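Local coordinates for protein putative phosphohistidine phosphatase, SixA (Nakamurella multipartita, PDB 4HBZ) that is a putative phosphohistidine phosphatase of the histidine phosphatase superfamily and probably removes phosphate from phosphorylated histidine side chains, at residues A[153-164]-A[176-184]. Residues are numbered along the deposited sequence; the frame is centred on the assembly and turned at random. Where two conformers were deposited one is given.
Sequences HFAAGTFAVLST and AELQLVQHP
L178 CD1 meets the methyl of A160 and CG of L162 on one face of the sheet. On the other face, V161 CG2 rests against L180 CD1 at 3.7 Å. There too, Q182 CB sits over one face of the F159 ring, toward its rim, 3.7 Å from the centroid in a CH-pi contact, while helix 43-59 packs on both side chains. F159 has CG wedged between backbone N and carbonyl carbon (chi1 62°), which brings the ring alongside Q182. Just before the strand, T158 CG2 lies 3.5 Å from V181 CG1 and over the centre of the F154 ring. Strands 159-164 and 177-182 pair antiparallel at the edge of the mixed sheet of this histidine phosphatase fold, 177-182 being outermost in the chain. A classic beta bulge interrupts them: V161 O takes a bond from Q179 N at 2.8 Å and a weak one from L180 N, while V161 N donates almost straight (173°) to L180 O. Beyond the strands, A155-T158 form a type II turn in which T158 N and OG1 both hydrogen-bond to A155 O from the same face of its plane, OG1 at 2.7 Å. P184 CD lies 3.2 Å from T158 OG1. A valine in place of T158 would probably leave A155 O with one grip fewer and the turn less firmly held. One water donates to G157 O and Q182 O; at the far end another donates to S163 O and, at 2.8 Å, to E177 OE2.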
ATOM      1  N   HIS A 153     -14.094  -3.018  -0.223  1.00 15.36           N
ATOM      2  CA  HIS A 153     -13.850  -3.557   1.112  1.00 15.51           C
ATOM      3  C   HIS A 153     -12.375  -3.488   1.383  1.00 14.14           C
ATOM      4  O   HIS A 153     -11.561  -3.975   0.581  1.00 15.47           O
ATOM      5  CB  HIS A 153     -14.331  -4.987   1.179  1.00 15.85           C
ATOM      6  CG  HIS A 153     -15.815  -5.091   1.083  1.00 17.25           C
ATOM      7  ND1 HIS A 153     -16.437  -5.745   0.050  1.00 19.65           N
ATOM      8  CD2 HIS A 153     -16.809  -4.540   1.834  1.00 20.13           C
ATOM      9  CE1 HIS A 153     -17.746  -5.606   0.169  1.00 18.79           C
ATOM     10  NE2 HIS A 153     -18.001  -4.868   1.230  1.00 22.29           N
ATOM     11  N   PHE A 154     -12.017  -2.799   2.458  1.00 12.96           N
ATOM     12  CA  PHE A 154     -10.611  -2.561   2.732  1.00 12.06           C
ATOM     13  C   PHE A 154     -10.414  -2.407   4.223  1.00 11.94           C
ATOM     14  O   PHE A 154      -9.953  -1.371   4.735  1.00 13.61           O
ATOM     15  CB  PHE A 154     -10.092  -1.355   1.887  1.00 11.30           C
ATOM     16  CG  PHE A 154      -8.643  -1.475   1.462  1.00 11.06           C
ATOM     17  CD1 PHE A 154      -7.617  -1.261   2.355  1.00 11.62           C
ATOM     18  CD2 PHE A 154      -8.316  -1.859   0.189  1.00 12.53           C
ATOM     19  CE1 PHE A 154      -6.292  -1.395   1.993  1.00 11.03           C
ATOM     20  CE2 PHE A 154      -7.002  -1.975  -0.178  1.00 11.93           C
ATOM     21  CZ  PHE A 154      -5.982  -1.741   0.724  1.00 11.37           C
ATOM     22  N   ALA A 155     -10.695  -3.499   4.953  1.00 12.96           N
ATOM     23  CA  ALA A 155     -10.581  -3.498   6.413  1.00 13.19           C
ATOM     24  C   ALA A 155      -9.140  -3.416   6.862  1.00 13.00           C
ATOM     25  O   ALA A 155      -8.234  -3.675   6.094  1.00 12.42           O
ATOM     26  CB  ALA A 155     -11.164  -4.810   6.928  1.00 14.70           C
ATOM     27  N   ALA A 156      -8.920  -3.085   8.116  1.00 12.66           N
ATOM     28  CA  ALA A 156      -7.603  -3.025   8.689  1.00 11.74           C
ATOM     29  C   ALA A 156      -6.838  -4.323   8.404  1.00 11.70           C
ATOM     30  O   ALA A 156      -7.314  -5.424   8.697  1.00 13.42           O
ATOM     31  CB  ALA A 156      -7.708  -2.815  10.200  1.00 12.20           C
ATOM     32  N   GLY A 157      -5.644  -4.182   7.838  1.00 11.02           N
ATOM     33  CA  GLY A 157      -4.793  -5.310   7.483  1.00 10.69           C
ATOM     34  C   GLY A 157      -4.829  -5.699   6.024  1.00 10.79           C
ATOM     35  O   GLY A 157      -4.002  -6.492   5.557  1.00 11.46           O
ATOM     36  N   THR A 158      -5.796  -5.142   5.276  1.00 10.18           N
ATOM     37  CA  THR A 158      -5.898  -5.424   3.834  1.00 10.14           C
ATOM     38  C   THR A 158      -4.773  -4.827   3.056  1.00 10.33           C
ATOM     39  O   THR A 158      -4.256  -3.782   3.405  1.00 10.81           O
ATOM     40  CB  THR A 158      -7.234  -4.861   3.292  1.00 10.37           C
ATOM     41  OG1 THR A 158      -8.314  -5.439   4.015  1.00 11.39           O
ATOM     42  CG2 THR A 158      -7.475  -5.141   1.821  1.00 10.75           C
ATOM     43  N   PHE A 159      -4.345  -5.501   2.008  1.00 10.07           N
ATOM     44  CA  PHE A 159      -3.460  -4.847   1.050  1.00 10.78           C
ATOM     45  C   PHE A 159      -3.873  -5.146  -0.365  1.00 11.02           C
ATOM     46  O   PHE A 159      -4.483  -6.141  -0.677  1.00 11.45           O
ATOM     47  CB  PHE A 159      -1.984  -5.224   1.280  1.00 10.69           C
ATOM     48  CG  PHE A 159      -1.661  -6.690   1.121  1.00 10.99           C
ATOM     49  CD1 PHE A 159      -1.353  -7.243  -0.114  1.00 12.33           C
ATOM     50  CD2 PHE A 159      -1.690  -7.514   2.257  1.00 11.95           C
ATOM     51  CE1 PHE A 159      -1.045  -8.587  -0.226  1.00 12.62           C
ATOM     52  CE2 PHE A 159      -1.405  -8.850   2.133  1.00 12.26           C
ATOM     53  CZ  PHE A 159      -1.058  -9.370   0.914  1.00 12.13           C
ATOM     54  N   ALA A 160      -3.558  -4.188  -1.227  1.00 10.11           N
ATOM     55  CA  ALA A 160      -3.738  -4.278  -2.692  1.00 11.04           C
ATOM     56  C   ALA A 160      -2.398  -4.327  -3.378  1.00 11.07           C
ATOM     57  O   ALA A 160      -1.435  -3.652  -2.937  1.00 11.05           O
ATOM     58  CB  ALA A 160      -4.508  -3.065  -3.203  1.00 11.69           C
ATOM     59  N   VAL A 161      -2.302  -5.159  -4.387  1.00 10.96           N
ATOM     60  CA  VAL A 161      -1.105  -5.309  -5.178  1.00 10.80           C
ATOM     61  C   VAL A 161      -1.407  -4.772  -6.571  1.00 10.70           C
ATOM     62  O   VAL A 161      -2.375  -5.196  -7.216  1.00 11.31           O
ATOM     63  CB  VAL A 161      -0.667  -6.776  -5.304  1.00 12.20           C
ATOM     64  CG1 VAL A 161       0.634  -6.895  -6.129  1.00 13.14           C
ATOM     65  CG2 VAL A 161      -0.523  -7.437  -3.936  1.00 13.06           C
ATOM     66  N   LEU A 162      -0.608  -3.788  -6.995  1.00 10.80           N
ATOM     67  CA  LEU A 162      -0.768  -3.149  -8.273  1.00 11.50           C
ATOM     68  C   LEU A 162       0.523  -3.206  -9.073  1.00 12.38           C
ATOM     69  O   LEU A 162       1.579  -3.393  -8.510  1.00 12.17           O
ATOM     70  CB  LEU A 162      -1.201  -1.690  -8.108  1.00 12.56           C
ATOM     71  CG  LEU A 162      -2.440  -1.453  -7.248  1.00 13.01           C
ATOM     72  CD1 LEU A 162      -2.060  -1.089  -5.826  1.00 14.14           C
ATOM     73  CD2 LEU A 162      -3.339  -0.379  -7.850  1.00 14.47           C
ATOM     74  N   SER A 163       0.406  -3.066 -10.390  1.00 12.79           N
ATOM     75  CA  SER A 163       1.542  -3.134 -11.269  1.00 14.16           C
ATOM     76  C   SER A 163       1.487  -1.922 -12.194  1.00 13.52           C
ATOM     77  O   SER A 163       0.423  -1.565 -12.731  1.00 15.04           O
ATOM     78  CB  SER A 163       1.446  -4.414 -12.098  1.00 16.26           C
ATOM     79  OG  SER A 163       2.570  -4.520 -12.898  1.00 22.96           O
ATOM     80  N   THR A 164       2.671  -1.349 -12.432  1.00 13.98           N
ATOM     81  CA  THR A 164       2.794  -0.176 -13.334  1.00 14.46           C
ATOM     82  C   THR A 164       4.004  -0.352 -14.224  1.00 14.58           C
ATOM     83  O   THR A 164       5.070  -0.819 -13.787  1.00 14.00           O
ATOM     84  CB  THR A 164       2.834   1.153 -12.577  1.00 15.56           C
ATOM     85  OG1 THR A 164       2.778   2.260 -13.517  1.00 17.41           O
ATOM     86  CG2 THR A 164       4.036   1.319 -11.726  1.00 15.28           C
ATOM     87  N   ALA A 176      -1.778   2.601 -12.229  1.00 13.00           N
ATOM     88  CA  ALA A 176      -1.308   1.214 -12.061  1.00 12.55           C
ATOM     89  C   ALA A 176      -2.527   0.314 -12.169  1.00 14.07           C
ATOM     90  O   ALA A 176      -3.614   0.717 -11.797  1.00 16.18           O
ATOM     91  CB  ALA A 176      -0.606   1.027 -10.734  1.00 12.09           C
ATOM     92  N   GLU A 177      -2.301  -0.912 -12.601  1.00 14.23           N
ATOM     93  CA  GLU A 177      -3.382  -1.882 -12.742  1.00 15.18           C
ATOM     94  C   GLU A 177      -3.445  -2.753 -11.494  1.00 15.00           C
ATOM     95  O   GLU A 177      -2.418  -3.192 -10.961  1.00 14.86           O
ATOM     96  CB  GLU A 177      -3.096  -2.787 -13.932  1.00 18.47           C
ATOM     97  CG  GLU A 177      -3.228  -2.059 -15.278  1.00 24.08           C
ATOM     98  CD  GLU A 177      -3.127  -3.064 -16.418  1.00 32.58           C
ATOM     99  OE1 GLU A 177      -4.069  -3.914 -16.586  1.00 42.79           O
ATOM    100  OE2 GLU A 177      -2.083  -3.049 -17.092  1.00 41.88           O
ATOM    101  N   LEU A 178      -4.660  -3.008 -11.051  1.00 13.78           N
ATOM    102  CA  LEU A 178      -4.863  -3.794  -9.845  1.00 13.55           C
ATOM    103  C   LEU A 178      -4.717  -5.262 -10.169  1.00 13.64           C
ATOM    104  O   LEU A 178      -5.454  -5.783 -11.062  1.00 16.10           O
ATOM    105  CB  LEU A 178      -6.241  -3.506  -9.292  1.00 14.78           C
ATOM    106  CG  LEU A 178      -6.655  -4.233  -8.019  1.00 15.27           C
ATOM    107  CD1 LEU A 178      -5.735  -3.886  -6.841  1.00 15.63           C
ATOM    108  CD2 LEU A 178      -8.058  -3.818  -7.662  1.00 16.76           C
ATOM    109  N   GLN A 179      -3.835  -5.940  -9.441  1.00 13.17           N
ATOM    110  CA  GLN A 179      -3.601  -7.380  -9.591  1.00 14.39           C
ATOM    111  C   GLN A 179      -4.455  -8.205  -8.627  1.00 14.52           C
ATOM    112  O   GLN A 179      -5.008  -9.247  -9.021  1.00 15.68           O
ATOM    113  CB  GLN A 179      -2.107  -7.733  -9.434  1.00 15.82           C
ATOM    114  CG  GLN A 179      -1.165  -6.992 -10.388  1.00 18.30           C
ATOM    115  CD  GLN A 179      -1.612  -7.114 -11.821  1.00 23.00           C
ATOM    116  OE1 GLN A 179      -1.696  -8.227 -12.352  1.00 28.09           O
ATOM    117  NE2 GLN A 179      -1.951  -5.992 -12.450  1.00 24.62           N
ATOM    118  N   LEU A 180      -4.491  -7.762  -7.383  1.00 13.82           N
ATOM    119  CA  LEU A 180      -5.211  -8.468  -6.342  1.00 15.46           C
ATOM    120  C   LEU A 180      -5.410  -7.620  -5.125  1.00 13.75           C
ATOM    121  O   LEU A 180      -4.636  -6.698  -4.844  1.00 13.44           O
ATOM    122  CB  LEU A 180      -4.542  -9.779  -5.993  1.00 20.26           C
ATOM    123  CG  LEU A 180      -3.165  -9.765  -5.483  1.00 24.25           C
ATOM    124  CD1 LEU A 180      -3.231  -9.990  -3.965  1.00 27.65           C
ATOM    125  CD2 LEU A 180      -2.343 -10.894  -6.105  1.00 27.05           C
ATOM    126  N   VAL A 181      -6.446  -7.983  -4.360  1.00 13.28           N
ATOM    127  CA  VAL A 181      -6.677  -7.439  -3.041  1.00 12.45           C
ATOM    128  C   VAL A 181      -6.718  -8.646  -2.103  1.00 12.79           C
ATOM    129  O   VAL A 181      -7.522  -9.573  -2.323  1.00 13.55           O
ATOM    130  CB  VAL A 181      -7.943  -6.573  -2.946  1.00 13.33           C
ATOM    131  CG1 VAL A 181      -8.114  -6.007  -1.528  1.00 13.45           C
ATOM    132  CG2 VAL A 181      -7.946  -5.475  -4.003  1.00 13.90           C
ATOM    133  N   GLN A 182      -5.820  -8.647  -1.109  0.50 12.97           N
ATOM    134  CA  GLN A 182      -5.750  -9.693  -0.075  0.50 13.50           C
ATOM    135  C   GLN A 182      -6.319  -9.157   1.207  0.50 12.03           C
ATOM    136  O   GLN A 182      -5.810  -8.212   1.801  0.50 11.92           O
ATOM    137  CB  GLN A 182      -4.306 -10.128   0.149  0.50 15.83           C
ATOM    138  CG  GLN A 182      -3.785 -11.015  -0.965  0.50 17.98           C
ATOM    139  CD  GLN A 182      -4.466 -12.359  -1.034  0.50 19.57           C
ATOM    140  OE1 GLN A 182      -4.831 -12.805  -2.128  0.50 24.55           O
ATOM    141  NE2 GLN A 182      -4.671 -13.012   0.108  0.50 21.46           N
ATOM    142  N   HIS A 183      -7.398  -9.780   1.645  1.00 11.44           N
ATOM    143  CA  HIS A 183      -8.103  -9.386   2.835  1.00 12.30           C
ATOM    144  C   HIS A 183      -7.580 -10.102   4.082  1.00 14.05           C
ATOM    145  O   HIS A 183      -6.988 -11.174   4.007  1.00 13.76           O
ATOM    146  CB  HIS A 183      -9.617  -9.653   2.628  1.00 13.43           C
ATOM    147  CG  HIS A 183     -10.170  -8.923   1.448  1.00 13.23           C
ATOM    148  ND1 HIS A 183     -10.715  -7.660   1.563  1.00 15.77           N
ATOM    149  CD2 HIS A 183     -10.140  -9.196   0.134  1.00 14.27           C
ATOM    150  CE1 HIS A 183     -11.063  -7.228   0.379  1.00 14.40           C
ATOM    151  NE2 HIS A 183     -10.704  -8.115  -0.516  1.00 15.34           N
ATOM    152  N   PRO A 184      -7.787  -9.512   5.260  1.00 14.50           N
ATOM    153  CA  PRO A 184      -7.196 -10.070   6.462  1.00 16.34           C
ATOM    154  C   PRO A 184      -7.836 -11.410   6.797  1.00 18.77           C
ATOM    155  O   PRO A 184      -8.975 -11.694   6.390  1.00 20.70           O
ATOM    156  CB  PRO A 184      -7.506  -9.071   7.558  1.00 18.41           C
ATOM    157  CG  PRO A 184      -8.342  -8.027   6.943  1.00 16.06           C
ATOM    158  CD  PRO A 184      -8.456  -8.233   5.513  1.00 15.10           C
TER
HETATM  159  O   HOH W   1      -4.328  -8.870   4.173  1.00 15.23           O
HETATM  160  O   HOH W   2       0.147  -2.002 -15.868  1.00 40.82           O